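Local atomic coordinates of uncharacterized protein MJ0754 (Methanocaldococcus jannaschii, PDB entry 3Q4N), a protein that is of unknown function but adopts a ferritin-like four-helix bundle and binds metal, probably at a dinuclear centre. Residues P9-S14 against T127-I132; I22-E27 against D114-D119; E28-D33 against E89-L94. One frame throughout, in Å; residues are numbered along the deposited sequence.

Interaction 1. Residues P9-S14 against T127-I132; sequences PKQPIS and TDNEDI
Gln11 supplies the one hydrogen bond that passes between P9-S14 and T127-I132, and it is weak: OE1 accepts from Glu130 N at 3.4 Å with an N-H...O angle of 134°. The chain is extended beyond CG, which lies anti to the carbonyl carbon (chi1 -75°), and this carries the amide to the start of helix 130-155. Its other end, NE2, stands 3.2 Å from Asp131 OD1, yet the angle is poor and the amide and carboxylate planes are 73° apart, so proximity alone is established.

Van der Waals packing is limited. Ile13 CD1 meets Ile132 CD1 at 3.8 Å, the side chains crossing at about a right angle, and packs against the Asn129 amide, 3.6 Å from ND2, which has a weak hydrogen bond with Tyr68 OH.

A cap and an ST turn order T127-I132 from within. As N-cap, Asn129 accepts at OD1 from Ile132 N at 3.2 Å, the donor lying above the carbonyl plane, and more weakly from Asp131 N. Two residues earlier, Thr127 OG1 accepts from Asn129 N at 2.8 Å in an ST turn.

Direct polar bonding is therefore slight. Tyr68 OH bridges the segments, hydrogen-bonded to Asp131 OD2 and weakly to Gln11 N, and the N-terminal segment lies against a helix start held by its own cap and turn and by Glu17.

Interaction 2. Residues I22-E27 against D114-D119; sequences IEMREE and DLDIAD
Glu27 reaches across to Asp119 with a nearly extended side chain, CG anti to the backbone N (chi1 -154°), which brings its carboxylate between the two helices. OE1 comes to 3.0 Å from Asp119 OD2. Both atoms are acceptors, no hydrogen bond is assigned, and at 2.88 Å resolution the exact separation carries little weight. The approach is crosswise: the carboxylate planes stand 77° apart, and Asp119, with CG anti to its carbonyl carbon, turns OD2 toward both Glu27 oxygens. Asp116 adds a third acid, its OD2 lying 4.1 Å from Glu27 OE1.

Met24, by contrast, is bent at chi2 and chi3, which curls its methyl CE round to Asp116 OD2, at 3.6 Å, the side chains crossing at a slant. With Glu27 cut back to an alanine, the acid cluster would lose one carboxylate, and the space its extended chain fills between the helices is likely to be left unpacked.

The cluster of acids lies in the bundle interior, and Asp116, beside Glu28, is the member most plausibly near a metal centre; no metal ligand is established. Helix 15-42 and helix 102-125 run nearly antiparallel here, at 163°, their segment axes 11.6 Å apart. Met24 also touches Tyr136 and Asp116 touches Ser143, both on helix 130-155, while Glu23 forms a salt bridge with Lys86 of helix 85-98.

Interaction 3. Residues E28-D33 against E89-L94; sequences EKLARD and ELYKKL
Leu30 presses its two methyls into helix 85-98 at different points, and this is the tight part of the contact. CD1 lies 3.5 Å from Tyr91 CA and also meets the ring at its edge, near the ring plane; CD2 lies 3.9 Å from Leu90 CB, those two side chains crossing at about a right angle. The leucine reaches them because its CG is anti to the backbone N (chi1 170°), which swings the branch out from helix 15-42 toward the other helix. Tyr91 answers with the same first torsion (chi1 175°), sending its ring across toward helix 15-42, slanting in the direction of that helix's C-terminal end, where CE1 comes 3.6 Å from Asp33 CB. Its hydroxyl is hydrogen-bonded further along that helix, with Thr37 OG1.

Packing thins toward Leu94, whose CD1 is no nearer than 4.5 Å to Leu30 CD2; that residue leans instead on Val108 and Ile112 of helix 102-125. Beyond this line helix 85-98 faces solvent, with Glu89, Lys92 and Lys93 all exposed.

On the buried side, Lys29, Arg32 and Asp33 form a salt-bridge network. Lys29 NZ donates to Asp33 OD1 at 2.8 Å from the syn side, and Arg32 NH2 donates to the syn lone pair of Asp33 OD2 at 2.9 Å, the oxygen lying in the guanidinium plane. Lys29 NZ also donates to Ser78 O and Val81 O and Asp33 OD1 accepts weakly from Gly80 N, tying the network to that loop.

The segment axes run 10.1 Å apart at 26°, close to parallel. Helix 85-98 falls in the long connection between helix 45-68 and helix 102-125, so the contact seats a crossover helix against the bundle, an addition to the four-helix core of the ferritin-like fold.

Interactions 2 and 3 share helix 15-42 and touch directly, their centres 11 Å apart: Asp116 OD2 lies 2.8 Å from Glu28 OE2, a like-charge approach, and Leu115 CD2 packs 4.0 Å from Leu90 CD1. Glu28 is in turn hydrogen-bonded to His57 and close to Glu54, residues spaced as in the ExxH motif of ferritin-like proteins. Together with Asp116 of interaction 2, Glu28, Glu54 and His57 are a plausible place for the dinuclear centre, though no metal ligand is established. Interaction 1 stands apart at the bundle end, about 18 Å from interaction 2 and 28 Å from interaction 3 between centres, beyond the chain's centre from interaction 3.

Interaction 1. Residues P9-S14 against T127-I132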
# COMPACT_ATOMS: atom_id res chain seq x y z
N PRO B 9 27.09 16.46 -4.55
CA PRO B 9 27.35 16.63 -3.11
C PRO B 9 26.13 16.30 -2.21
O PRO B 9 25.31 15.43 -2.57
CB PRO B 9 27.68 18.13 -3.02
CG PRO B 9 26.74 18.75 -4.05
CD PRO B 9 26.39 17.66 -5.07
N LYS B 10 26.00 17.00 -1.07
CA LYS B 10 25.00 16.64 -0.04
C LYS B 10 23.84 17.61 0.01
O LYS B 10 24.04 18.80 0.20
CB LYS B 10 25.66 16.51 1.33
CG LYS B 10 24.80 15.80 2.37
CD LYS B 10 25.67 15.09 3.37
CE LYS B 10 26.72 16.03 3.91
NZ LYS B 10 27.94 15.30 4.35
N GLN B 11 22.63 17.06 -0.10
CA GLN B 11 21.40 17.84 -0.29
C GLN B 11 20.44 17.91 0.93
O GLN B 11 20.73 17.32 1.99
CB GLN B 11 20.66 17.35 -1.54
CG GLN B 11 21.31 17.80 -2.84
CD GLN B 11 20.70 17.14 -4.06
OE1 GLN B 11 19.57 17.47 -4.48
NE2 GLN B 11 21.45 16.21 -4.65
N PRO B 12 19.33 18.66 0.79
CA PRO B 12 18.24 18.79 1.80
C PRO B 12 17.39 17.52 2.16
O PRO B 12 16.47 17.14 1.40
CB PRO B 12 17.36 19.92 1.21
CG PRO B 12 17.75 20.03 -0.27
CD PRO B 12 19.21 19.68 -0.28
N ILE B 13 17.68 16.89 3.31
CA ILE B 13 16.92 15.71 3.79
C ILE B 13 15.88 16.06 4.87
O ILE B 13 16.17 16.83 5.78
CB ILE B 13 17.87 14.56 4.30
CG1 ILE B 13 17.21 13.20 4.14
CG2 ILE B 13 18.29 14.76 5.75
CD1 ILE B 13 17.54 12.52 2.84
N SER B 14 14.69 15.48 4.76
CA SER B 14 13.60 15.71 5.71
C SER B 14 13.26 14.46 6.52
O SER B 14 13.84 13.39 6.32
CB SER B 14 12.35 16.17 4.98
OG SER B 14 11.59 15.05 4.55
N THR B 127 9.01 13.11 -2.08
CA THR B 127 10.34 13.78 -2.04
C THR B 127 10.86 14.56 -3.26
O THR B 127 10.62 14.19 -4.41
CB THR B 127 11.49 12.80 -1.65
OG1 THR B 127 12.71 13.55 -1.53
CG2 THR B 127 11.69 11.68 -2.71
N ASP B 128 11.65 15.61 -2.98
CA ASP B 128 12.46 16.22 -4.03
C ASP B 128 13.96 16.27 -3.70
O ASP B 128 14.68 17.14 -4.20
CB ASP B 128 11.96 17.63 -4.43
CG ASP B 128 10.46 17.80 -4.27
OD1 ASP B 128 9.66 17.12 -4.98
OD2 ASP B 128 10.07 18.65 -3.43
N ASN B 129 14.45 15.35 -2.88
CA ASN B 129 15.91 15.17 -2.77
C ASN B 129 16.41 14.45 -4.01
O ASN B 129 16.21 13.24 -4.15
CB ASN B 129 16.27 14.40 -1.50
CG ASN B 129 17.76 14.13 -1.37
OD1 ASN B 129 18.41 13.69 -2.31
ND2 ASN B 129 18.30 14.37 -0.17
N GLU B 130 17.05 15.17 -4.92
CA GLU B 130 17.44 14.58 -6.21
C GLU B 130 18.33 13.29 -6.16
O GLU B 130 18.34 12.51 -7.11
CB GLU B 130 18.03 15.66 -7.13
CG GLU B 130 17.86 15.36 -8.63
CD GLU B 130 16.42 15.48 -9.11
OE1 GLU B 130 15.93 16.63 -9.24
OE2 GLU B 130 15.77 14.42 -9.37
N ASP B 131 19.05 13.07 -5.06
CA ASP B 131 19.82 11.83 -4.83
C ASP B 131 18.91 10.63 -4.56
O ASP B 131 18.92 9.63 -5.31
CB ASP B 131 20.75 11.99 -3.63
CG ASP B 131 22.00 12.78 -3.95
OD1 ASP B 131 22.18 13.13 -5.14
OD2 ASP B 131 22.80 13.05 -3.00
N ILE B 132 18.16 10.72 -3.46
CA ILE B 132 17.14 9.74 -3.10
C ILE B 132 16.36 9.36 -4.33
O ILE B 132 16.35 8.19 -4.69
CB ILE B 132 16.16 10.32 -2.06
CG1 ILE B 132 16.77 10.29 -0.66
CG2 ILE B 132 14.88 9.53 -2.01
CD1 ILE B 132 18.09 10.99 -0.54

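Interaction 2. Residues I22-E27 against D114-D119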
# COMPACT_ATOMS: atom_id res chain seq x y z
N ILE B 22 14.85 4.47 5.80
CA ILE B 22 14.82 3.39 6.80
C ILE B 22 13.95 2.24 6.30
O ILE B 22 14.34 1.07 6.34
CB ILE B 22 14.30 3.84 8.19
CG1 ILE B 22 15.33 4.69 8.92
CG2 ILE B 22 14.04 2.66 9.08
CD1 ILE B 22 14.93 6.13 9.06
N GLU B 23 12.76 2.58 5.82
CA GLU B 23 11.75 1.56 5.55
C GLU B 23 12.16 0.74 4.34
O GLU B 23 12.02 -0.49 4.33
CB GLU B 23 10.39 2.21 5.32
CG GLU B 23 9.22 1.37 5.83
CD GLU B 23 7.87 2.00 5.46
OE1 GLU B 23 7.12 2.39 6.40
OE2 GLU B 23 7.57 2.10 4.23
N MET B 24 12.67 1.46 3.33
CA MET B 24 13.09 0.86 2.09
C MET B 24 14.30 -0.03 2.28
O MET B 24 14.43 -1.05 1.61
CB MET B 24 13.38 1.94 1.09
CG MET B 24 12.13 2.52 0.44
SD MET B 24 10.91 1.33 -0.16
CE MET B 24 11.81 0.27 -1.26
N ARG B 25 15.19 0.36 3.18
CA ARG B 25 16.36 -0.45 3.52
C ARG B 25 15.88 -1.80 4.01
O ARG B 25 16.38 -2.84 3.57
CB ARG B 25 17.21 0.23 4.59
CG ARG B 25 18.31 -0.65 5.23
CD ARG B 25 19.56 -0.76 4.34
NE ARG B 25 20.63 -1.56 4.95
CZ ARG B 25 21.51 -2.27 4.25
NH1 ARG B 25 21.49 -2.29 2.92
NH2 ARG B 25 22.43 -2.98 4.88
N GLU B 26 14.90 -1.80 4.90
CA GLU B 26 14.35 -3.06 5.35
C GLU B 26 13.37 -3.70 4.39
O GLU B 26 13.19 -4.92 4.42
CB GLU B 26 13.74 -2.95 6.74
CG GLU B 26 14.46 -3.84 7.73
CD GLU B 26 14.37 -3.34 9.16
OE1 GLU B 26 13.53 -2.44 9.44
OE2 GLU B 26 15.15 -3.87 9.99
N GLU B 27 12.75 -2.91 3.52
CA GLU B 27 11.85 -3.50 2.56
C GLU B 27 12.60 -4.46 1.64
O GLU B 27 12.14 -5.59 1.46
CB GLU B 27 11.04 -2.47 1.79
CG GLU B 27 9.72 -3.04 1.29
CD GLU B 27 8.62 -1.98 1.09
OE1 GLU B 27 8.10 -1.86 -0.05
OE2 GLU B 27 8.28 -1.27 2.07
N ASP B 114 5.23 -6.35 -6.42
CA ASP B 114 4.01 -5.56 -6.57
C ASP B 114 4.01 -4.46 -5.48
O ASP B 114 3.89 -3.26 -5.76
CB ASP B 114 2.81 -6.50 -6.41
CG ASP B 114 1.48 -5.85 -6.72
OD1 ASP B 114 1.38 -4.60 -6.79
OD2 ASP B 114 0.52 -6.63 -6.89
N LEU B 115 4.18 -4.92 -4.25
CA LEU B 115 4.31 -4.07 -3.11
C LEU B 115 5.58 -3.24 -3.21
O LEU B 115 5.68 -2.16 -2.62
CB LEU B 115 4.35 -4.93 -1.87
CG LEU B 115 4.27 -4.12 -0.58
CD1 LEU B 115 3.30 -2.96 -0.70
CD2 LEU B 115 3.82 -5.04 0.53
N ASP B 116 6.57 -3.72 -3.94
CA ASP B 116 7.81 -2.98 -3.96
C ASP B 116 7.69 -1.75 -4.85
O ASP B 116 7.95 -0.64 -4.39
CB ASP B 116 8.98 -3.85 -4.34
CG ASP B 116 10.19 -3.63 -3.44
OD1 ASP B 116 10.72 -4.63 -2.89
OD2 ASP B 116 10.61 -2.46 -3.28
N ILE B 117 7.24 -1.91 -6.10
CA ILE B 117 6.98 -0.76 -6.96
C ILE B 117 5.95 0.23 -6.35
O ILE B 117 6.01 1.44 -6.63
CB ILE B 117 6.48 -1.21 -8.31
CG1 ILE B 117 7.39 -2.27 -8.89
CG2 ILE B 117 6.39 -0.04 -9.26
CD1 ILE B 117 6.75 -3.08 -10.02
N ALA B 118 5.02 -0.27 -5.54
CA ALA B 118 3.98 0.58 -4.96
C ALA B 118 4.59 1.55 -3.96
O ALA B 118 4.36 2.77 -3.99
CB ALA B 118 2.91 -0.27 -4.29
N ASP B 119 5.41 1.00 -3.07
CA ASP B 119 5.98 1.79 -2.00
C ASP B 119 7.08 2.68 -2.55
O ASP B 119 7.20 3.84 -2.17
CB ASP B 119 6.40 0.87 -0.86
CG ASP B 119 5.19 0.10 -0.28
OD1 ASP B 119 4.05 0.34 -0.74
OD2 ASP B 119 5.35 -0.76 0.62

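Interaction 3. Residues E28-D33 against E89-L94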
# COMPACT_ATOMS: atom_id res chain seq x y z
N GLU B 28 13.74 -4.03 1.10
CA GLU B 28 14.57 -4.82 0.15
C GLU B 28 15.17 -6.06 0.80
O GLU B 28 15.45 -7.08 0.15
CB GLU B 28 15.68 -3.96 -0.44
CG GLU B 28 15.22 -2.68 -1.16
CD GLU B 28 14.54 -2.91 -2.55
OE1 GLU B 28 15.17 -3.49 -3.46
OE2 GLU B 28 13.38 -2.48 -2.74
N LYS B 29 15.37 -5.97 2.10
CA LYS B 29 15.88 -7.09 2.84
C LYS B 29 14.80 -8.17 2.97
O LYS B 29 15.08 -9.38 2.83
CB LYS B 29 16.40 -6.65 4.21
CG LYS B 29 16.99 -7.80 4.99
CD LYS B 29 17.72 -7.36 6.24
CE LYS B 29 18.11 -8.57 7.04
NZ LYS B 29 16.92 -9.19 7.68
N LEU B 30 13.56 -7.75 3.21
CA LEU B 30 12.44 -8.68 3.19
C LEU B 30 12.48 -9.51 1.90
O LEU B 30 12.58 -10.75 1.94
CB LEU B 30 11.11 -7.94 3.31
CG LEU B 30 9.85 -8.77 3.07
CD1 LEU B 30 9.81 -10.02 3.95
CD2 LEU B 30 8.60 -7.91 3.26
N ALA B 31 12.40 -8.81 0.78
CA ALA B 31 12.51 -9.42 -0.53
C ALA B 31 13.66 -10.42 -0.54
O ALA B 31 13.47 -11.58 -0.86
CB ALA B 31 12.72 -8.34 -1.57
N ARG B 32 14.85 -9.98 -0.16
CA ARG B 32 16.00 -10.84 -0.21
C ARG B 32 15.84 -12.09 0.68
O ARG B 32 16.02 -13.22 0.21
CB ARG B 32 17.28 -10.06 0.10
CG ARG B 32 18.55 -10.86 -0.18
CD ARG B 32 19.74 -10.47 0.74
NE ARG B 32 19.45 -10.63 2.17
CZ ARG B 32 20.19 -10.12 3.16
NH1 ARG B 32 21.28 -9.41 2.88
NH2 ARG B 32 19.83 -10.31 4.43
N ASP B 33 15.48 -11.88 1.95
CA ASP B 33 15.35 -13.00 2.90
C ASP B 33 14.26 -13.97 2.47
O ASP B 33 14.38 -15.20 2.66
CB ASP B 33 15.03 -12.49 4.31
CG ASP B 33 16.09 -11.55 4.85
OD1 ASP B 33 15.73 -10.70 5.68
OD2 ASP B 33 17.28 -11.65 4.45
N GLU B 89 6.50 -9.67 10.41
CA GLU B 89 5.18 -10.18 10.13
C GLU B 89 5.12 -10.46 8.68
O GLU B 89 4.89 -11.59 8.26
CB GLU B 89 4.10 -9.15 10.45
CG GLU B 89 3.67 -9.10 11.91
CD GLU B 89 2.69 -7.96 12.15
OE1 GLU B 89 1.62 -7.93 11.47
OE2 GLU B 89 2.99 -7.07 13.00
N LEU B 90 5.36 -9.42 7.89
CA LEU B 90 5.22 -9.56 6.47
C LEU B 90 6.05 -10.75 6.00
O LEU B 90 5.59 -11.51 5.17
CB LEU B 90 5.61 -8.28 5.75
CG LEU B 90 4.47 -7.77 4.87
CD1 LEU B 90 4.79 -6.43 4.21
CD2 LEU B 90 4.06 -8.81 3.82
N TYR B 91 7.23 -10.93 6.57
CA TYR B 91 8.09 -12.03 6.19
C TYR B 91 7.48 -13.39 6.46
O TYR B 91 7.53 -14.30 5.63
CB TYR B 91 9.42 -11.93 6.93
CG TYR B 91 10.35 -13.09 6.68
CD1 TYR B 91 11.18 -13.10 5.58
CD2 TYR B 91 10.37 -14.18 7.54
CE1 TYR B 91 12.02 -14.17 5.34
CE2 TYR B 91 11.20 -15.25 7.32
CZ TYR B 91 12.03 -15.24 6.22
OH TYR B 91 12.87 -16.30 5.99
N LYS B 92 6.91 -13.53 7.64
CA LYS B 92 6.36 -14.81 8.06
C LYS B 92 5.16 -15.20 7.21
O LYS B 92 5.12 -16.29 6.65
CB LYS B 92 6.04 -14.78 9.57
CG LYS B 92 7.30 -14.70 10.47
CD LYS B 92 6.98 -14.49 11.96
CE LYS B 92 8.08 -15.14 12.81
NZ LYS B 92 7.85 -15.00 14.28
N LYS B 93 4.20 -14.29 7.07
CA LYS B 93 3.02 -14.52 6.26
C LYS B 93 3.42 -14.96 4.84
O LYS B 93 2.75 -15.79 4.20
CB LYS B 93 2.17 -13.24 6.24
CG LYS B 93 0.79 -13.36 5.59
CD LYS B 93 0.28 -11.97 5.14
CE LYS B 93 -0.41 -12.01 3.76
NZ LYS B 93 -0.38 -10.67 3.09
N LEU B 94 4.54 -14.42 4.36
CA LEU B 94 4.95 -14.67 2.99
C LEU B 94 5.57 -16.03 2.84
O LEU B 94 5.11 -16.80 2.00
CB LEU B 94 5.89 -13.59 2.47
CG LEU B 94 5.05 -12.34 2.17
CD1 LEU B 94 5.93 -11.17 1.77
CD2 LEU B 94 4.04 -12.66 1.11